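TRNA (adenine(58)-N(1))-methyltransferase TrmI (Thermus thermophilus, PDB 2PWY) transfers a methyl group from S-adenosyl-L-methionine to N1 of adenosine 58 in tRNA and is required for growth at extreme temperatures. Local coordinates at residues A85-T90 with L222-R227; A196-P199 with Q203-E206; G109-L114 with V124-A129. One frame throughout, in Å; residues are numbered along the deposited sequence.

Contact 1: residues A85-T90 with L222-R227; sequences ASAMVT and LEVGWR
A87 on helix 82-91 and V224 on strand 216-232 mark the nearest approach of the two backbones, with A87 CA 7.4 Å from V224 CA. The segment 85-90 is regular alpha-helix, V89 N bonding back to A85 O at 3.1 Å, while 222-227 is an extended stretch of the long antiparallel strand in the C-terminal part of the mixed sheet. Helix 82-91 packs on the sheet of a class I, Rossmann-like methyltransferase domain, joining segments more than 130 residues apart in a buried contact. L222 bonds through its backbone to L249 of strand 248-254, and V224 O accepts a hydrogen bond from K83 NZ.

The apolar meeting is small and close: the methyl of A87 presses on one branch of V224, A87 CB lying 3.5 Å from V224 CG2. With V224 CG1 anti to the backbone N (chi1 177°), it is CG2, beside that nitrogen, that faces the helix.

Farther along the strand, the indole of W226 comes up to S86. The serine oxygen lies at the rim of the ring system, near its plane, and no hydrogen bond joins the two. S86 OG is instead bonded to T90 OG1 of a second subunit, a pairing repeated in reverse by T90 of this chain. The second subunit also runs its own strand antiparallel along 222-227, continuing the sheet across the interface, and packs its A87 on W226. In the helix, S86 OG stands anti to the backbone N (chi1 179°), and at this rotation it reaches to 4.1 Å from W226 CZ2.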
# COMPACT_ATOMS: atom_id res chain seq x y z
N ALA A 85 16.61 6.17 2.25
CA ALA A 85 17.73 6.86 2.92
C ALA A 85 17.18 7.81 3.99
O ALA A 85 17.69 7.87 5.11
CB ALA A 85 18.59 7.59 1.91
N SER A 86 16.12 8.53 3.63
CA SER A 86 15.39 9.39 4.56
C SER A 86 14.92 8.62 5.80
O SER A 86 15.15 9.06 6.95
CB SER A 86 14.18 9.99 3.82
OG SER A 86 13.42 10.83 4.66
N ALA A 87 14.28 7.47 5.59
CA ALA A 87 13.81 6.63 6.70
C ALA A 87 14.97 6.09 7.52
O ALA A 87 14.89 6.04 8.76
CB ALA A 87 12.92 5.51 6.19
N MET A 88 16.05 5.69 6.85
CA MET A 88 17.20 5.13 7.57
C MET A 88 17.81 6.12 8.55
O MET A 88 18.18 5.75 9.66
CB MET A 88 18.27 4.61 6.61
CG MET A 88 17.83 3.37 5.90
SD MET A 88 19.04 2.80 4.71
CE MET A 88 20.24 2.06 5.82
N VAL A 89 17.89 7.39 8.16
CA VAL A 89 18.43 8.42 9.05
C VAL A 89 17.57 8.56 10.31
O VAL A 89 18.10 8.71 11.42
CB VAL A 89 18.59 9.75 8.32
CG1 VAL A 89 18.90 10.88 9.30
CG2 VAL A 89 19.71 9.60 7.27
N THR A 90 16.25 8.49 10.14
CA THR A 90 15.33 8.57 11.28
C THR A 90 15.40 7.31 12.14
O THR A 90 15.41 7.39 13.37
CB THR A 90 13.88 8.83 10.81
OG1 THR A 90 13.84 10.09 10.13
CG2 THR A 90 12.93 8.90 12.03
N LEU A 222 10.67 -3.19 8.07
CA LEU A 222 9.64 -2.39 7.41
C LEU A 222 9.89 -2.11 5.94
O LEU A 222 11.02 -2.26 5.45
CB LEU A 222 9.36 -1.11 8.19
CG LEU A 222 10.48 -0.08 8.33
CD1 LEU A 222 10.41 0.83 7.15
CD2 LEU A 222 10.30 0.73 9.60
N GLU A 223 8.81 -1.74 5.26
CA GLU A 223 8.85 -1.28 3.89
C GLU A 223 8.36 0.16 3.86
O GLU A 223 7.26 0.47 4.34
CB GLU A 223 7.89 -2.08 3.01
CG GLU A 223 8.07 -3.57 3.01
CD GLU A 223 6.94 -4.24 2.27
OE1 GLU A 223 6.29 -5.14 2.86
OE2 GLU A 223 6.68 -3.84 1.11
N VAL A 224 9.19 1.03 3.30
CA VAL A 224 8.83 2.43 3.10
C VAL A 224 8.15 2.56 1.75
O VAL A 224 8.64 2.05 0.74
CB VAL A 224 10.09 3.35 3.18
CG1 VAL A 224 9.74 4.80 2.90
CG2 VAL A 224 10.78 3.22 4.54
N GLY A 225 6.99 3.21 1.74
CA GLY A 225 6.31 3.56 0.51
C GLY A 225 6.06 5.05 0.46
O GLY A 225 5.57 5.64 1.44
N TRP A 226 6.41 5.66 -0.67
CA TRP A 226 5.99 7.04 -0.95
C TRP A 226 5.08 6.94 -2.17
O TRP A 226 5.54 6.84 -3.32
CB TRP A 226 7.18 7.96 -1.23
CG TRP A 226 7.99 8.38 -0.01
CD1 TRP A 226 7.91 7.89 1.26
CD2 TRP A 226 9.03 9.38 0.00
NE1 TRP A 226 8.83 8.53 2.07
CE2 TRP A 226 9.53 9.44 1.33
CE3 TRP A 226 9.59 10.22 -0.97
CZ2 TRP A 226 10.56 10.32 1.70
CZ3 TRP A 226 10.61 11.10 -0.61
CH2 TRP A 226 11.08 11.14 0.71
N ARG A 227 3.78 6.94 -1.89
CA ARG A 227 2.76 6.76 -2.91
C ARG A 227 2.47 8.11 -3.53
O ARG A 227 1.84 8.97 -2.91
CB ARG A 227 1.51 6.17 -2.27
CG ARG A 227 0.36 5.87 -3.22
CD ARG A 227 -0.75 5.14 -2.44
NE ARG A 227 -1.97 4.86 -3.20
CZ ARG A 227 -2.05 4.02 -4.23
NH1 ARG A 227 -0.97 3.37 -4.68
NH2 ARG A 227 -3.21 3.83 -4.83

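Contact 2: residues A196-P199 with Q203-E206; sequences AYLP and QVLE
The carboxamide of Q203 meets L198 with one face and P199 with its oxygen end. A methyl of L198 covers that face of the flat group, L198 CD2 standing above the plane 4.1 Å from Q203 CD. Q203 OE1 lies over the face of the P199 ring, at its CD corner, P199 CD being 3.2 Å from Q203 OE1 and tilted out of the amide plane. The same oxygen accepts a hydrogen bond from N200 N, while Q203 NE2 makes a weak one to M175 O, so both ends of the amide are tied. An extended chain beyond CG (chi2 171°) carries the group out to these partners.

This is a strand-turn-helix step of the Rossmann-like sheet: strand 192-198 ends at L198, and helix 201-211 folds back over it. Were Q203 replaced by an alanine, N200 N would probably lose its side-chain acceptor, and a gap would be likely to open beside L198 CD2. The other methyl of L198 rests on the helix backbone, L198 CD1 lying 3.8 Å from Q203 O. Next to it V204 turns one branch to the strand, V204 CG2 being 4.2 Å from L198 CB, and packs as well on F248 and V250 of strand 248-254.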
# COMPACT_ATOMS: atom_id res chain seq x y z
N ALA A 196 19.85 -1.98 8.26
CA ALA A 196 20.27 -2.57 6.98
C ALA A 196 19.18 -2.47 5.93
O ALA A 196 18.00 -2.65 6.22
CB ALA A 196 20.67 -4.02 7.15
N TYR A 197 19.62 -2.21 4.70
CA TYR A 197 18.76 -2.08 3.52
C TYR A 197 18.94 -3.35 2.68
O TYR A 197 20.05 -3.69 2.30
CB TYR A 197 19.24 -0.83 2.78
CG TYR A 197 18.62 -0.44 1.45
CD1 TYR A 197 17.51 0.42 1.40
CD2 TYR A 197 19.21 -0.82 0.25
CE1 TYR A 197 16.99 0.85 0.17
CE2 TYR A 197 18.68 -0.40 -0.99
CZ TYR A 197 17.59 0.43 -1.01
OH TYR A 197 17.07 0.86 -2.22
N LEU A 198 17.84 -4.07 2.44
CA LEU A 198 17.91 -5.36 1.76
C LEU A 198 16.73 -5.56 0.80
O LEU A 198 15.57 -5.47 1.22
CB LEU A 198 17.89 -6.49 2.78
CG LEU A 198 19.15 -6.69 3.62
CD1 LEU A 198 18.86 -7.66 4.78
CD2 LEU A 198 20.33 -7.17 2.75
N PRO A 199 17.02 -5.83 -0.49
CA PRO A 199 15.92 -5.96 -1.45
C PRO A 199 14.99 -7.16 -1.23
O PRO A 199 13.77 -7.05 -1.47
CB PRO A 199 16.62 -6.09 -2.81
CG PRO A 199 18.03 -5.63 -2.57
CD PRO A 199 18.34 -5.97 -1.14
N GLN A 203 16.82 -12.40 2.14
CA GLN A 203 17.98 -11.75 2.75
C GLN A 203 17.63 -11.25 4.15
O GLN A 203 18.42 -11.39 5.09
CB GLN A 203 18.46 -10.59 1.89
CG GLN A 203 19.11 -11.00 0.59
CD GLN A 203 19.36 -9.80 -0.29
OE1 GLN A 203 18.42 -9.13 -0.71
NE2 GLN A 203 20.62 -9.50 -0.55
N VAL A 204 16.43 -10.66 4.29
CA VAL A 204 15.93 -10.21 5.59
C VAL A 204 15.92 -11.35 6.59
O VAL A 204 16.44 -11.23 7.70
CB VAL A 204 14.52 -9.57 5.48
CG1 VAL A 204 13.90 -9.34 6.89
CG2 VAL A 204 14.57 -8.26 4.67
N LEU A 205 15.34 -12.48 6.20
CA LEU A 205 15.24 -13.62 7.11
C LEU A 205 16.62 -14.14 7.48
O LEU A 205 16.86 -14.50 8.63
CB LEU A 205 14.36 -14.73 6.49
CG LEU A 205 12.88 -14.34 6.34
CD1 LEU A 205 12.19 -15.32 5.38
CD2 LEU A 205 12.19 -14.31 7.71
N GLU A 206 17.53 -14.17 6.50
CA GLU A 206 18.90 -14.60 6.75
C GLU A 206 19.59 -13.67 7.77
O GLU A 206 20.25 -14.16 8.70
CB GLU A 206 19.72 -14.69 5.45
CG GLU A 206 21.11 -15.29 5.67
CD GLU A 206 21.77 -15.82 4.39
OE1 GLU A 206 21.14 -15.80 3.30
OE2 GLU A 206 22.92 -16.29 4.50

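Contact 3: residues G109-L114 with V124-A129; sequences GLTLFL and VESYEA. With SAH (S-adenosyl-L-homocysteine), chain E.
L114 and V124 carry the apolar part of this contact, where helix 109-118 packs along strand 123-128, running nearly antiparallel to it. The axes of segments 109-114 and 124-128 approach to 9.5 Å, at 169°. V124 CG2 sits 3.7 Å from the backbone carbon L114 C and also touches L114 CB, the two side chains meeting at about a right angle. The other branch of V124, CG1, touches both L114 CD1 and, at the limit of contact, T111 CG2.

The polar pair is indirect. T111 OG1 stands 4.0 Å from S126 OG, with no bond between them. Each hydroxyl is hydrogen-bonded instead to E102 OE1, which links helix to strand.

Bonds to S-adenosyl-L-homocysteine (SAH) come from the same end of the pair, where the helix begins and the strand finishes. G109 N donates to SAH OXT at 3.1 Å. L110 N donates to SAH O at 2.9 Å; the helix N-terminus would probably favour this carboxylate electrostatically. E128, bent at chi2 (55°), holds both ribose hydroxyls, SAH O3' to E128 OE1 at 2.6 Å and SAH O2' to E128 OE2 at 2.7 Å. E128 OE1 is also bonded to G106 N and E128 OE2 to R130 N, which hold the carboxylate in place. This is the cofactor-binding pattern of class I methyltransferases: glycine-rich turn, then acidic strand end.

Strand 99-103, helix 109-118 and strand 123-128 make a beta-alpha-beta unit, with helix 66-72 packed on L112 and F113, and helix 82-91 on L110 and F113.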
# COMPACT_ATOMS: atom_id res chain seq x y z
N GLY A 109 25.12 7.81 -2.33
CA GLY A 109 23.77 8.35 -2.13
C GLY A 109 23.41 8.39 -0.66
O GLY A 109 23.10 9.45 -0.12
N LEU A 110 23.44 7.23 -0.01
CA LEU A 110 23.17 7.17 1.43
C LEU A 110 24.21 8.00 2.20
O LEU A 110 23.87 8.68 3.17
CB LEU A 110 23.13 5.71 1.91
CG LEU A 110 22.80 5.52 3.40
CD1 LEU A 110 21.52 6.25 3.79
CD2 LEU A 110 22.78 4.02 3.80
N THR A 111 25.46 7.97 1.74
CA THR A 111 26.52 8.77 2.36
C THR A 111 26.11 10.24 2.51
O THR A 111 26.31 10.84 3.57
CB THR A 111 27.85 8.70 1.57
OG1 THR A 111 28.16 7.32 1.30
CG2 THR A 111 28.97 9.34 2.39
N LEU A 112 25.52 10.80 1.45
CA LEU A 112 25.08 12.19 1.49
C LEU A 112 23.99 12.44 2.54
O LEU A 112 24.05 13.44 3.27
CB LEU A 112 24.64 12.63 0.09
CG LEU A 112 25.81 12.90 -0.87
CD1 LEU A 112 25.30 12.93 -2.30
CD2 LEU A 112 26.57 14.22 -0.52
N PHE A 113 23.03 11.53 2.63
CA PHE A 113 21.97 11.63 3.64
C PHE A 113 22.56 11.57 5.05
O PHE A 113 22.24 12.39 5.93
CB PHE A 113 20.92 10.52 3.45
CG PHE A 113 19.85 10.88 2.46
CD1 PHE A 113 20.07 10.77 1.09
CD2 PHE A 113 18.62 11.38 2.91
CE1 PHE A 113 19.07 11.13 0.16
CE2 PHE A 113 17.62 11.75 2.00
CZ PHE A 113 17.84 11.63 0.63
N LEU A 114 23.46 10.61 5.26
CA LEU A 114 24.15 10.46 6.55
C LEU A 114 24.96 11.71 6.93
O LEU A 114 24.95 12.17 8.09
CB LEU A 114 25.06 9.21 6.53
CG LEU A 114 24.38 7.84 6.32
CD1 LEU A 114 25.47 6.76 6.23
CD2 LEU A 114 23.35 7.52 7.39
N VAL A 124 30.87 10.65 9.25
CA VAL A 124 30.44 9.45 8.53
C VAL A 124 31.73 8.67 8.23
O VAL A 124 32.60 9.15 7.50
CB VAL A 124 29.67 9.79 7.21
CG1 VAL A 124 29.20 8.50 6.49
CG2 VAL A 124 28.49 10.73 7.48
N GLU A 125 31.87 7.50 8.84
CA GLU A 125 33.02 6.63 8.63
C GLU A 125 32.57 5.59 7.62
O GLU A 125 31.88 4.64 7.99
CB GLU A 125 33.35 5.95 9.95
CG GLU A 125 34.71 5.31 10.01
CD GLU A 125 35.73 6.27 10.55
OE1 GLU A 125 35.85 6.39 11.79
OE2 GLU A 125 36.38 6.94 9.73
N SER A 126 32.95 5.75 6.36
CA SER A 126 32.36 4.97 5.29
C SER A 126 33.35 4.01 4.65
O SER A 126 34.48 4.40 4.32
CB SER A 126 31.77 5.91 4.23
OG SER A 126 30.96 5.20 3.31
N TYR A 127 32.94 2.75 4.46
CA TYR A 127 33.82 1.71 3.90
C TYR A 127 33.31 1.21 2.58
O TYR A 127 32.11 0.97 2.43
CB TYR A 127 33.97 0.52 4.87
CG TYR A 127 34.85 0.88 6.03
CD1 TYR A 127 36.17 0.46 6.08
CD2 TYR A 127 34.37 1.70 7.06
CE1 TYR A 127 36.99 0.82 7.15
CE2 TYR A 127 35.19 2.06 8.11
CZ TYR A 127 36.49 1.63 8.15
OH TYR A 127 37.30 2.01 9.20
N GLU A 128 34.21 1.02 1.62
CA GLU A 128 33.85 0.47 0.32
C GLU A 128 34.97 -0.45 -0.18
O GLU A 128 36.11 -0.02 -0.28
CB GLU A 128 33.58 1.60 -0.68
CG GLU A 128 33.41 1.18 -2.13
CD GLU A 128 32.32 0.14 -2.33
OE1 GLU A 128 31.14 0.42 -2.02
OE2 GLU A 128 32.65 -0.96 -2.83
N ALA A 129 34.61 -1.69 -0.50
CA ALA A 129 35.58 -2.73 -0.93
C ALA A 129 36.09 -2.55 -2.35
O ALA A 129 37.22 -2.96 -2.67
CB ALA A 129 34.96 -4.12 -0.77
N SAH E . 24.06 2.91 -0.25
CA SAH E . 24.95 3.08 -1.45
CB SAH E . 24.87 1.86 -2.36
CG SAH E . 25.61 0.65 -1.78
SD SAH E . 25.70 -0.67 -3.02
C SAH E . 24.55 4.35 -2.18
O SAH E . 23.55 4.98 -1.82
OXT SAH E . 25.24 4.77 -3.12
C5' SAH E . 26.63 -1.83 -2.00
C4' SAH E . 28.13 -1.53 -1.99
O4' SAH E . 28.73 -2.19 -0.89
C3' SAH E . 28.90 -1.98 -3.23
O3' SAH E . 29.63 -0.87 -3.73
C2' SAH E . 29.83 -3.09 -2.73
O2' SAH E . 31.10 -3.10 -3.35
C1' SAH E . 30.00 -2.71 -1.28
N9 SAH E . 30.26 -3.78 -0.30
C8 SAH E . 29.60 -4.97 -0.19
N7 SAH E . 30.10 -5.61 0.89
C5 SAH E . 31.02 -4.84 1.49
C6 SAH E . 31.82 -5.02 2.63
N6 SAH E . 31.75 -6.14 3.36
N1 SAH E . 32.70 -3.99 2.97
C2 SAH E . 32.78 -2.85 2.22
N3 SAH E . 31.99 -2.69 1.10
C4 SAH E . 31.13 -3.67 0.75

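All three contacts pack against the same mixed sheet. Helix 82-91 of contact 1 bridges to contact 3, with A85 CB 3.6 Å from F113 CG and M88 CE 3.8 Å from L110 CD2. The same M88 also reaches contact 2, where M88 SD lies 4.1 Å from Y197 CB. Contacts 2 and 3 do not touch, their nearest atoms being about 6 Å apart. Contact 3 binds S-adenosyl-L-homocysteine directly. The side chain of P199 in contact 2 is about 9 Å from the ligand and about 6 Å from that of D173, which also hydrogen-bonds to the ligand, whereas the S86 side chain in contact 1 is about 12 Å from it, at the subunit interface.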